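Local coordinates for ribonucleotide monophosphatase NagD (Escherichia coli, PDB 2C4N), which hydrolyses ribonucleoside 5'-phosphates to ribonucleosides and phosphate, working with magnesium as a phosphatase of the haloacid dehalogenase superfamily, at residues A[15-20]-A[148-153]; A[76-81]-A[178-183]; A[109-114]-A[131-136]; A[228-231]-A[235-238]. All blocks are in the same frame, centred on the assembly; numbering follows the deposited sequence.

Contact 1 (A[15-20]-A[148-153]); sequences MHDNVA and HGRGFY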
loop_
_atom_site.group_PDB
_atom_site.type_symbol
_atom_site.label_atom_id
_atom_site.label_comp_id
_atom_site.label_asym_id
_atom_site.label_seq_id
_atom_site.Cartn_x
_atom_site.Cartn_y
_atom_site.Cartn_z
ATOM N N MET A 15 7.326 4.396 -32.259
ATOM C CA MET A 15 8.722 4.015 -32.104
ATOM C C MET A 15 8.954 2.818 -31.183
ATOM O O MET A 15 8.359 2.699 -30.171
ATOM C CB MET A 15 9.547 5.180 -31.596
ATOM C CG MET A 15 9.467 6.384 -32.430
ATOM S SD MET A 15 10.272 6.309 -33.994
ATOM C CE MET A 15 11.749 6.479 -33.423
ATOM N N HIS A 16 9.890 1.969 -31.568
ATOM C CA HIS A 16 10.562 1.110 -30.651
ATOM C C HIS A 16 11.973 1.541 -30.443
ATOM O O HIS A 16 12.822 1.339 -31.236
ATOM C CB HIS A 16 10.515 -0.343 -31.044
ATOM C CG HIS A 16 9.152 -0.936 -31.026
ATOM N ND1 HIS A 16 8.591 -1.518 -32.125
ATOM C CD2 HIS A 16 8.252 -1.054 -30.042
ATOM C CE1 HIS A 16 7.399 -1.964 -31.822
ATOM N NE2 HIS A 16 7.166 -1.687 -30.564
ATOM N N ASP A 17 12.124 2.196 -29.326
ATOM C CA ASP A 17 13.283 2.909 -29.050
ATOM C C ASP A 17 13.627 3.874 -30.153
ATOM O O ASP A 17 12.952 4.799 -30.411
ATOM C CB ASP A 17 14.413 1.919 -28.917
ATOM C CG ASP A 17 15.143 2.090 -27.708
ATOM O OD1 ASP A 17 16.137 2.849 -27.706
ATOM O OD2 ASP A 17 14.716 1.449 -26.728
ATOM N N ASN A 18 14.703 3.587 -30.818
ATOM C CA ASN A 18 15.128 4.424 -31.890
ATOM C C ASN A 18 14.789 3.970 -33.303
ATOM O O ASN A 18 15.187 4.568 -34.260
ATOM C CB ASN A 18 16.545 4.905 -31.674
ATOM C CG ASN A 18 16.704 5.753 -30.400
ATOM O OD1 ASN A 18 15.810 6.454 -29.975
ATOM N ND2 ASN A 18 17.860 5.683 -29.822
ATOM N N VAL A 19 13.943 2.962 -33.353
ATOM C CA VAL A 19 13.492 2.356 -34.602
ATOM C C VAL A 19 11.993 2.585 -34.768
ATOM O O VAL A 19 11.211 2.328 -33.854
ATOM C CB VAL A 19 13.770 0.838 -34.623
ATOM C CG1 VAL A 19 13.204 0.223 -35.890
ATOM C CG2 VAL A 19 15.263 0.580 -34.544
ATOM N N ALA A 20 11.594 3.065 -35.940
ATOM C CA ALA A 20 10.188 3.330 -36.196
ATOM C C ALA A 20 9.390 2.055 -36.384
ATOM O O ALA A 20 9.901 1.048 -36.887
ATOM C CB ALA A 20 10.032 4.214 -37.430
ATOM N N HIS A 148 10.604 3.305 -14.020
ATOM C CA HIS A 148 11.863 3.170 -14.738
ATOM C C HIS A 148 11.690 3.371 -16.238
ATOM O O HIS A 148 10.584 3.234 -16.760
ATOM C CB HIS A 148 12.475 1.794 -14.457
ATOM C CG HIS A 148 11.584 0.649 -14.817
ATOM N ND1 HIS A 148 11.340 0.274 -16.121
ATOM C CD2 HIS A 148 10.882 -0.212 -14.042
ATOM C CE1 HIS A 148 10.530 -0.770 -16.133
ATOM N NE2 HIS A 148 10.236 -1.084 -14.884
ATOM N N GLY A 149 12.782 3.719 -16.916
ATOM C CA GLY A 149 12.741 3.920 -18.355
ATOM C C GLY A 149 13.109 2.611 -19.022
ATOM O O GLY A 149 12.471 1.594 -18.761
ATOM N N ARG A 150 14.130 2.618 -19.874
ATOM C CA ARG A 150 14.549 1.384 -20.531
ATOM C C ARG A 150 15.303 0.513 -19.530
ATOM O O ARG A 150 16.070 1.019 -18.701
ATOM C CB ARG A 150 15.432 1.694 -21.737
ATOM C CG ARG A 150 14.710 2.439 -22.855
ATOM C CD ARG A 150 15.713 2.789 -23.925
ATOM N NE ARG A 150 16.935 3.268 -23.291
ATOM C CZ ARG A 150 18.147 3.193 -23.828
ATOM N NH1 ARG A 150 18.316 2.657 -25.028
ATOM N NH2 ARG A 150 19.195 3.635 -23.149
ATOM N N GLY A 151 15.075 -0.796 -19.606
ATOM C CA GLY A 151 15.721 -1.709 -18.681
ATOM C C GLY A 151 15.251 -1.372 -17.279
ATOM O O GLY A 151 14.047 -1.264 -17.033
ATOM N N PHE A 152 16.195 -1.194 -16.361
ATOM C CA PHE A 152 15.845 -0.851 -14.993
ATOM C C PHE A 152 16.369 0.520 -14.607
ATOM O O PHE A 152 16.668 0.790 -13.441
ATOM C CB PHE A 152 16.348 -1.929 -14.036
ATOM C CG PHE A 152 15.655 -3.250 -14.214
ATOM C CD1 PHE A 152 16.278 -4.296 -14.887
ATOM C CD2 PHE A 152 14.355 -3.434 -13.743
ATOM C CE1 PHE A 152 15.617 -5.511 -15.087
ATOM C CE2 PHE A 152 13.684 -4.639 -13.937
ATOM C CZ PHE A 152 14.319 -5.684 -14.614
ATOM N N TYR A 153 16.468 1.389 -15.605
ATOM C CA TYR A 153 16.919 2.760 -15.413
ATOM C C TYR A 153 15.894 3.504 -14.570
ATOM O O TYR A 153 14.717 3.559 -14.928
ATOM C CB TYR A 153 17.038 3.463 -16.766
ATOM C CG TYR A 153 18.280 3.133 -17.556
ATOM C CD1 TYR A 153 18.930 1.908 -17.412
ATOM C CD2 TYR A 153 18.789 4.042 -18.479
ATOM C CE1 TYR A 153 20.062 1.602 -18.168
ATOM C CE2 TYR A 153 19.914 3.744 -19.239
ATOM C CZ TYR A 153 20.544 2.523 -19.078
ATOM O OH TYR A 153 21.655 2.233 -19.832
#
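Arg150 holds CG beside its backbone N and opposite the carbonyl carbon and runs straight on, which brings CD up to the carboxylate of Asp17; the bend at chi3 (-43°) then swings the guanidinium toward Asp17 OD1. The first torsion of Asp17, chi1 -128°, is well away from a staggered value and carries the carboxylate toward Arg150, although CB itself points to neither side. The side chains cross at about a right angle; the planes of carboxylate and guanidinium are 48° apart and one nitrogen alone approaches an oxygen, so this is not a two-pronged pair. Arg150 NH1 reaches Asp17 OD1 at 3.5 Å, a weak, bent hydrogen bond within a salt bridge, while Asp17 OD2 lies 3.3 Å from Arg150 CD. Arg150 is also poorly ordered, so this is a loose electrostatic meeting at the surface. The acid stands on the hairpin that follows the first core strand, 5-9, the flap of the haloacid dehalogenase fold. Its type II' turn from His16 to Val19 is closed by His16 N to Val19 O at 2.7 Å and Val19 N to His16 O at 2.9 Å. Arg150 comes from the cap, on the loop between strand 139-142 and helix 156-167, and begins a second type II' turn, in which Tyr153 N bonds back to Arg150 O at 3.1 Å. On the core side, Asp17 O accepts from Arg55 NH2, the arginine that probably orients Asp11 during turnover; on the cap side, the Tyr153 ring meets His128 of a second subunit edge to face.

Contact 2 (A[76-81]-A[178-183]); sequences ADFLRR and SPWIIR
Asp77 approaches Trp180 most closely through its backbone, Asp77 C lying 4.3 Å from Trp180 CH2 at the edge of the indole. OD1 of its carboxylate pairs with Arg80 NH1 along the helix (3.0 Å), and OD2 is hydrogen-bonded to Tyr69 OH on strand 68-70. Phe78 carries the contact. CG lies anti to the backbone N (chi1 171°), and Trp180 has the matching first torsion, so both side chains reach into the gap between helices 71-80 and 180-189. The Phe78 edge points at the indole face in a T-shaped stack, the six-membered rings 5.3 Å apart between centroids and their planes at 82°; Phe78 CB also packs on Trp180 CH2 at 3.4 Å. Past the helix end, the poorly ordered Arg81 bends at chi2 and brings NH2 to 3.7 Å from Trp180 CZ2. Helix 71-80 leads into the cap sheet, and helix 180-189 follows the chain's return to the core, so the pair probably lies where cap and core adjoin. Phe211 of a third subunit stacks on Trp180 and also meets Phe78. With no hydrogen bond across the segments, the join depends on apolar and aromatic packing.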
loop_
_atom_site.group_PDB
_atom_site.type_symbol
_atom_site.label_atom_id
_atom_site.label_comp_id
_atom_site.label_asym_id
_atom_site.label_seq_id
_atom_site.Cartn_x
_atom_site.Cartn_y
_atom_site.Cartn_z
ATOM N N ALA A 76 5.187 22.227 -17.286
ATOM C CA ALA A 76 5.414 23.666 -17.391
ATOM C C ALA A 76 4.077 24.363 -17.633
ATOM O O ALA A 76 3.799 25.401 -17.041
ATOM C CB ALA A 76 6.388 23.973 -18.540
ATOM N N ASP A 77 3.249 23.783 -18.500
ATOM C CA ASP A 77 1.943 24.359 -18.802
ATOM C C ASP A 77 1.063 24.364 -17.564
ATOM O O ASP A 77 0.280 25.286 -17.352
ATOM C CB ASP A 77 1.241 23.583 -19.920
ATOM C CG ASP A 77 1.781 23.921 -21.298
ATOM O OD1 ASP A 77 2.348 25.021 -21.459
ATOM O OD2 ASP A 77 1.621 23.098 -22.225
ATOM N N PHE A 78 1.192 23.321 -16.750
ATOM C CA PHE A 78 0.426 23.208 -15.517
ATOM C C PHE A 78 0.831 24.313 -14.540
ATOM O O PHE A 78 -0.017 24.984 -13.957
ATOM C CB PHE A 78 0.673 21.826 -14.899
ATOM C CG PHE A 78 0.115 21.660 -13.509
ATOM C CD1 PHE A 78 0.803 22.151 -12.401
ATOM C CD2 PHE A 78 -1.099 21.008 -13.307
ATOM C CE1 PHE A 78 0.295 21.995 -11.114
ATOM C CE2 PHE A 78 -1.615 20.847 -12.021
ATOM C CZ PHE A 78 -0.919 21.343 -10.922
ATOM N N LEU A 79 2.135 24.504 -14.386
ATOM C CA LEU A 79 2.676 25.497 -13.465
ATOM C C LEU A 79 2.519 26.946 -13.924
ATOM O O LEU A 79 2.476 27.867 -13.101
ATOM C CB LEU A 79 4.149 25.181 -13.202
ATOM C CG LEU A 79 4.353 23.836 -12.489
ATOM C CD1 LEU A 79 5.823 23.475 -12.433
ATOM C CD2 LEU A 79 3.765 23.923 -11.095
ATOM N N ARG A 80 2.445 27.149 -15.233
ATOM C CA ARG A 80 2.273 28.487 -15.785
ATOM C C ARG A 80 1.040 29.133 -15.182
ATOM O O ARG A 80 1.058 30.306 -14.817
ATOM C CB ARG A 80 2.091 28.429 -17.302
ATOM C CG ARG A 80 3.340 28.676 -18.113
ATOM C CD ARG A 80 2.984 28.893 -19.579
ATOM N NE ARG A 80 4.178 29.064 -20.399
ATOM C CZ ARG A 80 4.918 28.067 -20.868
ATOM N NH1 ARG A 80 4.587 26.808 -20.614
ATOM N NH2 ARG A 80 6.000 28.337 -21.583
ATOM N N ARG A 81 -0.027 28.348 -15.079
ATOM C CA ARG A 81 -1.298 28.829 -14.552
ATOM C C ARG A 81 -1.351 28.867 -13.031
ATOM O O ARG A 81 -2.411 29.098 -12.454
ATOM C CB ARG A 81 -2.449 27.948 -15.056
ATOM C CG ARG A 81 -2.108 27.024 -16.228
ATOM C CD ARG A 81 -2.995 27.309 -17.440
ATOM N NE ARG A 81 -3.144 26.156 -18.330
ATOM C CZ ARG A 81 -3.951 25.125 -18.093
ATOM N NH1 ARG A 81 -4.686 25.098 -16.991
ATOM N NH2 ARG A 81 -4.036 24.127 -18.964
ATOM N N SER A 178 -2.953 10.142 -15.482
ATOM C CA SER A 178 -3.708 11.323 -15.093
ATOM C C SER A 178 -4.426 11.905 -16.312
ATOM O O SER A 178 -3.816 12.147 -17.353
ATOM C CB SER A 178 -2.769 12.371 -14.494
ATOM O OG SER A 178 -3.450 13.592 -14.280
ATOM N N PRO A 179 -5.742 12.123 -16.201
ATOM C CA PRO A 179 -6.510 12.679 -17.321
ATOM C C PRO A 179 -6.118 14.119 -17.663
ATOM O O PRO A 179 -6.315 14.576 -18.788
ATOM C CB PRO A 179 -7.955 12.581 -16.828
ATOM C CG PRO A 179 -7.917 11.423 -15.875
ATOM C CD PRO A 179 -6.638 11.673 -15.124
ATOM N N TRP A 180 -5.552 14.835 -16.700
ATOM C CA TRP A 180 -5.184 16.226 -16.946
ATOM C C TRP A 180 -4.264 16.440 -18.148
ATOM O O TRP A 180 -4.456 17.383 -18.913
ATOM C CB TRP A 180 -4.528 16.849 -15.714
ATOM C CG TRP A 180 -4.331 18.321 -15.893
ATOM C CD1 TRP A 180 -5.248 19.304 -15.659
ATOM C CD2 TRP A 180 -3.182 18.968 -16.449
ATOM N NE1 TRP A 180 -4.743 20.525 -16.039
ATOM C CE2 TRP A 180 -3.476 20.347 -16.529
ATOM C CE3 TRP A 180 -1.932 18.515 -16.893
ATOM C CZ2 TRP A 180 -2.565 21.280 -17.037
ATOM C CZ3 TRP A 180 -1.027 19.441 -17.399
ATOM C CH2 TRP A 180 -1.350 20.809 -17.466
ATOM N N ILE A 181 -3.267 15.577 -18.324
ATOM C CA ILE A 181 -2.362 15.754 -19.453
ATOM C C ILE A 181 -3.093 15.632 -20.789
ATOM O O ILE A 181 -2.674 16.216 -21.782
ATOM C CB ILE A 181 -1.174 14.765 -19.407
ATOM C CG1 ILE A 181 -0.102 15.218 -20.404
ATOM C CG2 ILE A 181 -1.642 13.356 -19.736
ATOM C CD1 ILE A 181 1.224 14.522 -20.243
ATOM N N ILE A 182 -4.188 14.877 -20.810
ATOM C CA ILE A 182 -4.978 14.731 -22.027
ATOM C C ILE A 182 -5.690 16.067 -22.260
ATOM O O ILE A 182 -5.811 16.535 -23.394
ATOM C CB ILE A 182 -6.025 13.594 -21.889
ATOM C CG1 ILE A 182 -5.321 12.258 -21.606
ATOM C CG2 ILE A 182 -6.861 13.494 -23.154
ATOM C CD1 ILE A 182 -4.273 11.870 -22.641
ATOM N N ARG A 183 -6.157 16.678 -21.175
ATOM C CA ARG A 183 -6.821 17.977 -21.253
ATOM C C ARG A 183 -5.830 18.999 -21.799
ATOM O O ARG A 183 -6.172 19.817 -22.656
ATOM C CB ARG A 183 -7.306 18.417 -19.866
ATOM C CG ARG A 183 -8.806 18.264 -19.665
ATOM C CD ARG A 183 -9.554 19.091 -20.696
ATOM N NE ARG A 183 -10.773 18.431 -21.152
ATOM C CZ ARG A 183 -11.475 18.816 -22.210
ATOM N NH1 ARG A 183 -11.080 19.860 -22.922
ATOM N NH2 ARG A 183 -12.566 18.153 -22.558
#

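Contact 3 (A[109-114]-A[131-136]); sequences VNPDFV and AYFVAN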
loop_
_atom_site.group_PDB
_atom_site.type_symbol
_atom_site.label_atom_id
_atom_site.label_comp_id
_atom_site.label_asym_id
_atom_site.label_seq_id
_atom_site.Cartn_x
_atom_site.Cartn_y
_atom_site.Cartn_z
ATOM N N VAL A 109 15.857 27.873 -1.809
ATOM C CA VAL A 109 15.545 28.845 -0.765
ATOM C C VAL A 109 14.063 29.206 -0.856
ATOM O O VAL A 109 13.625 29.823 -1.827
ATOM C CB VAL A 109 16.370 30.143 -0.922
ATOM C CG1 VAL A 109 16.001 31.129 0.179
ATOM C CG2 VAL A 109 17.849 29.831 -0.862
ATOM N N ASN A 110 13.300 28.808 0.155
ATOM C CA ASN A 110 11.867 29.083 0.204
ATOM C C ASN A 110 11.129 28.815 -1.110
ATOM O O ASN A 110 10.454 29.694 -1.651
ATOM C CB ASN A 110 11.621 30.533 0.634
ATOM C CG ASN A 110 12.195 30.841 2.004
ATOM O OD1 ASN A 110 11.916 30.142 2.980
ATOM N ND2 ASN A 110 13.002 31.891 2.085
ATOM N N PRO A 111 11.248 27.593 -1.644
ATOM C CA PRO A 111 10.557 27.283 -2.897
ATOM C C PRO A 111 9.066 27.061 -2.657
ATOM O O PRO A 111 8.672 26.591 -1.589
ATOM C CB PRO A 111 11.259 26.012 -3.371
ATOM C CG PRO A 111 11.602 25.323 -2.066
ATOM C CD PRO A 111 12.099 26.469 -1.209
ATOM N N ASP A 112 8.244 27.408 -3.645
ATOM C CA ASP A 112 6.800 27.211 -3.541
ATOM C C ASP A 112 6.472 25.771 -3.936
ATOM O O ASP A 112 5.564 25.154 -3.377
ATOM C CB ASP A 112 6.056 28.160 -4.483
ATOM C CG ASP A 112 6.348 29.619 -4.199
ATOM O OD1 ASP A 112 6.133 30.053 -3.048
ATOM O OD2 ASP A 112 6.782 30.334 -5.128
ATOM N N PHE A 113 7.219 25.261 -4.912
ATOM C CA PHE A 113 7.035 23.908 -5.428
ATOM C C PHE A 113 8.299 23.071 -5.371
ATOM O O PHE A 113 9.412 23.597 -5.381
ATOM C CB PHE A 113 6.648 23.917 -6.913
ATOM C CG PHE A 113 5.443 24.727 -7.239
ATOM C CD1 PHE A 113 5.532 26.110 -7.373
ATOM C CD2 PHE A 113 4.219 24.106 -7.446
ATOM C CE1 PHE A 113 4.417 26.861 -7.711
ATOM C CE2 PHE A 113 3.095 24.849 -7.785
ATOM C CZ PHE A 113 3.197 26.234 -7.918
ATOM N N VAL A 114 8.101 21.757 -5.339
ATOM C CA VAL A 114 9.187 20.788 -5.411
ATOM C C VAL A 114 8.744 20.044 -6.666
ATOM O O VAL A 114 7.654 19.468 -6.699
ATOM C CB VAL A 114 9.216 19.811 -4.218
ATOM C CG1 VAL A 114 10.103 18.605 -4.557
ATOM C CG2 VAL A 114 9.771 20.514 -2.984
ATOM N N ALA A 131 12.577 16.188 0.205
ATOM C CA ALA A 131 11.775 15.664 1.306
ATOM C C ALA A 131 11.537 16.746 2.358
ATOM O O ALA A 131 10.434 16.882 2.881
ATOM C CB ALA A 131 12.474 14.457 1.937
ATOM N N TYR A 132 12.579 17.512 2.656
ATOM C CA TYR A 132 12.486 18.594 3.631
ATOM C C TYR A 132 11.446 19.632 3.203
ATOM O O TYR A 132 10.596 20.033 3.998
ATOM C CB TYR A 132 13.849 19.267 3.784
ATOM C CG TYR A 132 13.826 20.511 4.644
ATOM C CD1 TYR A 132 13.811 20.425 6.035
ATOM C CD2 TYR A 132 13.806 21.777 4.061
ATOM C CE1 TYR A 132 13.779 21.574 6.829
ATOM C CE2 TYR A 132 13.773 22.929 4.843
ATOM C CZ TYR A 132 13.760 22.821 6.223
ATOM O OH TYR A 132 13.730 23.961 6.994
ATOM N N PHE A 133 11.516 20.069 1.948
ATOM C CA PHE A 133 10.567 21.062 1.448
ATOM C C PHE A 133 9.131 20.542 1.395
ATOM O O PHE A 133 8.192 21.246 1.775
ATOM C CB PHE A 133 10.985 21.557 0.060
ATOM C CG PHE A 133 12.276 22.331 0.053
ATOM C CD1 PHE A 133 12.477 23.380 0.948
ATOM C CD2 PHE A 133 13.288 22.018 -0.853
ATOM C CE1 PHE A 133 13.669 24.108 0.939
ATOM C CE2 PHE A 133 14.485 22.741 -0.870
ATOM C CZ PHE A 133 14.673 23.788 0.030
ATOM N N VAL A 134 8.952 19.317 0.920
ATOM C CA VAL A 134 7.614 18.743 0.833
ATOM C C VAL A 134 7.040 18.580 2.231
ATOM O O VAL A 134 5.879 18.906 2.475
ATOM C CB VAL A 134 7.636 17.373 0.108
ATOM C CG1 VAL A 134 6.262 16.705 0.185
ATOM C CG2 VAL A 134 8.022 17.574 -1.352
ATOM N N ALA A 135 7.859 18.088 3.150
ATOM C CA ALA A 135 7.415 17.901 4.520
ATOM C C ALA A 135 7.010 19.232 5.141
ATOM O O ALA A 135 6.141 19.277 6.012
ATOM C CB ALA A 135 8.516 17.258 5.339
ATOM N N ASN A 136 7.655 20.296 4.724
ATOM C CA ASN A 136 7.348 21.629 5.153
ATOM C C ASN A 136 6.298 22.395 4.388
ATOM O O ASN A 136 6.170 23.570 4.542
ATOM C CB ASN A 136 8.603 22.455 5.401
ATOM C CG ASN A 136 9.306 22.061 6.666
ATOM O OD1 ASN A 136 8.908 22.488 7.731
ATOM N ND2 ASN A 136 10.332 21.299 6.563
#
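Tyr132 O, one residue before the Phe133 that packs on Pro111, is gripped twice by Asn136: by its backbone N at 3.0 Å and by its side-chain ND2 at 2.9 Å, from opposite faces of the carbonyl plane. Asn136 is the first residue to leave helical geometry, and its amide, folded back over the last turn, fastens the end of helix 124-135. This helix is the connection in a beta-alpha-beta crossover of the cap domain, from strand 105-116 to strand 139-142, and the contact packs its final turn on the irregular break within the first of those strands and on the residues that follow. Phe133 does most of the work. With CG beside the backbone N and opposite the carbonyl carbon (chi1 -66°), its ring hangs from the helix toward the loop at 109-112. Pro111 lies over one face in a CH-pi contact: Pro111 CG stands 3.6 Å from the centroid of the Phe133 ring, 8° off the ring normal, while Pro111 CD leans out over CE1. Tyr88 of strand 86-90 also meets Phe133 and packs on Pro111, so proline, phenylalanine and tyrosine form one cluster. Deeper in, buried Val114 points its CB toward the helix and divides its contacts between two successive helix residues. Phe140 of strand 139-142 touches both Val114 and Val134, closing the layer between helix and sheet. No hydrogen bond joins the two segments. Val114 CG2 rests at 3.4 Å from Phe133 CB and at 3.8 Å from Val134 CG2.

Contact 4 (A[228-231]-A[235-238]); sequences DDID and FRPS
Arg236 lies stretched out from CG to NE and turns the NE and NH2 side of its guanidinium toward the backbone carbonyls of Ile230 and Asp231, while neighbouring Pro237 lies obliquely across the Ile230 side chain. Both segments belong to the loop that joins strand 216-220 to strand 239-241, the edge of the parallel sheet in the Rossmann-like core of the haloacid dehalogenase fold. The two carbonyls are met differently. Arg236 NE donates to Ile230 O at 2.8 Å, a bent bond in which the nitrogen stands 41° out of the carbonyl plane. Arg236 NH2 donates to Asp231 O, which lies in the guanidinium plane with an N-H...O angle of 154°; the modelled 2.5 Å is very short, and that exact length is doubtful. Two donors on one flat group thus tie down consecutive carbonyls beside the short 3-10 segment 228-229, which would limit the rotation of the guanidinium. Its far side looks toward a third subunit, where NH1 has a long, weak ion pair with Glu83 of that chain. On the inner side, Ile230 CG1 sits between the backbone N and the carbonyl carbon (chi1 74°), leaving CG2 to face the proline. Pro237 also touches Leu219 and Leu203, the latter probably a substrate-binding residue. The apolar touch is light, Ile230 CG2 to Pro237 CD at 4.2 Å.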
loop_
_atom_site.group_PDB
_atom_site.type_symbol
_atom_site.label_atom_id
_atom_site.label_comp_id
_atom_site.label_asym_id
_atom_site.label_seq_id
_atom_site.Cartn_x
_atom_site.Cartn_y
_atom_site.Cartn_z
ATOM N N ASP A 228 -5.401 -10.104 -24.848
ATOM C CA ASP A 228 -6.123 -10.750 -23.761
ATOM C C ASP A 228 -6.246 -9.878 -22.517
ATOM O O ASP A 228 -7.031 -10.185 -21.619
ATOM C CB ASP A 228 -5.490 -12.101 -23.397
ATOM C CG ASP A 228 -4.051 -11.980 -22.944
ATOM O OD1 ASP A 228 -3.666 -10.917 -22.410
ATOM O OD2 ASP A 228 -3.303 -12.966 -23.111
ATOM N N ASP A 229 -5.488 -8.787 -22.465
ATOM C CA ASP A 229 -5.547 -7.891 -21.310
ATOM C C ASP A 229 -6.871 -7.127 -21.213
ATOM O O ASP A 229 -7.186 -6.573 -20.161
ATOM C CB ASP A 229 -4.396 -6.869 -21.340
ATOM C CG ASP A 229 -3.041 -7.491 -21.056
ATOM O OD1 ASP A 229 -2.982 -8.474 -20.289
ATOM O OD2 ASP A 229 -2.026 -6.984 -21.583
ATOM N N ILE A 230 -7.649 -7.099 -22.293
ATOM C CA ILE A 230 -8.912 -6.366 -22.283
ATOM C C ILE A 230 -10.108 -7.156 -21.751
ATOM O O ILE A 230 -11.132 -6.573 -21.390
ATOM C CB ILE A 230 -9.294 -5.848 -23.697
ATOM C CG1 ILE A 230 -9.781 -7.010 -24.569
ATOM C CG2 ILE A 230 -8.098 -5.162 -24.351
ATOM C CD1 ILE A 230 -10.634 -6.576 -25.765
ATOM N N ASP A 231 -9.971 -8.476 -21.679
ATOM C CA ASP A 231 -11.060 -9.338 -21.230
ATOM C C ASP A 231 -11.631 -8.941 -19.874
ATOM O O ASP A 231 -12.839 -8.748 -19.733
ATOM C CB ASP A 231 -10.601 -10.806 -21.184
ATOM C CG ASP A 231 -10.089 -11.309 -22.529
ATOM O OD1 ASP A 231 -10.442 -10.705 -23.566
ATOM O OD2 ASP A 231 -9.345 -12.317 -22.556
ATOM N N PHE A 235 -13.198 -1.111 -18.460
ATOM C CA PHE A 235 -13.557 -0.366 -19.663
ATOM C C PHE A 235 -12.717 -1.004 -20.762
ATOM O O PHE A 235 -11.740 -1.690 -20.476
ATOM C CB PHE A 235 -13.150 1.102 -19.502
ATOM C CG PHE A 235 -11.695 1.277 -19.199
ATOM C CD1 PHE A 235 -10.758 1.369 -20.228
ATOM C CD2 PHE A 235 -11.249 1.255 -17.884
ATOM C CE1 PHE A 235 -9.397 1.430 -19.946
ATOM C CE2 PHE A 235 -9.896 1.316 -17.589
ATOM C CZ PHE A 235 -8.965 1.401 -18.619
ATOM N N ARG A 236 -13.092 -0.782 -22.011
ATOM C CA ARG A 236 -12.333 -1.331 -23.117
ATOM C C ARG A 236 -12.139 -0.295 -24.217
ATOM O O ARG A 236 -12.893 0.675 -24.320
ATOM C CB ARG A 236 -13.022 -2.586 -23.658
ATOM C CG ARG A 236 -12.965 -3.766 -22.698
ATOM C CD ARG A 236 -13.796 -4.914 -23.216
ATOM N NE ARG A 236 -13.674 -6.109 -22.390
ATOM C CZ ARG A 236 -14.393 -7.210 -22.571
ATOM N NH1 ARG A 236 -15.288 -7.267 -23.548
ATOM N NH2 ARG A 236 -14.218 -8.257 -21.780
ATOM N N PRO A 237 -11.118 -0.492 -25.061
ATOM C CA PRO A 237 -10.828 0.438 -26.154
ATOM C C PRO A 237 -11.953 0.503 -27.175
ATOM O O PRO A 237 -12.680 -0.472 -27.371
ATOM C CB PRO A 237 -9.549 -0.137 -26.769
ATOM C CG PRO A 237 -8.938 -0.981 -25.653
ATOM C CD PRO A 237 -10.165 -1.616 -25.060
ATOM N N SER A 238 -12.090 1.650 -27.830
ATOM C CA SER A 238 -13.108 1.816 -28.855
ATOM C C SER A 238 -12.749 0.875 -30.011
ATOM O O SER A 238 -13.624 0.258 -30.624
ATOM C CB SER A 238 -13.124 3.265 -29.342
ATOM O OG SER A 238 -13.274 4.161 -28.254
#

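Overall arrangement
Contacts 2 and 3 meet directly: Leu79 CD2 packs on Phe113 CE2 at 3.5 Å, tying helix 71-80 to the cap sheet. Contact 1 bridges core and cap, and contact 2 probably does so too, at places whose centres are 24 Å apart and on opposite sides of the chain's centre. Contacts 1 and 4 lie toward the catalytic end: the Arg150 side chain is about 11 Å from the magnesium ion held by Asp9, Asp11 and Asp201, and that of Pro237 in contact 4 about 13 Å. Contact 3, within the cap, is about 41 Å from contact 4, centre to centre. Contacts 1 and 3 touch the second subunit, contacts 2 and 4 the third.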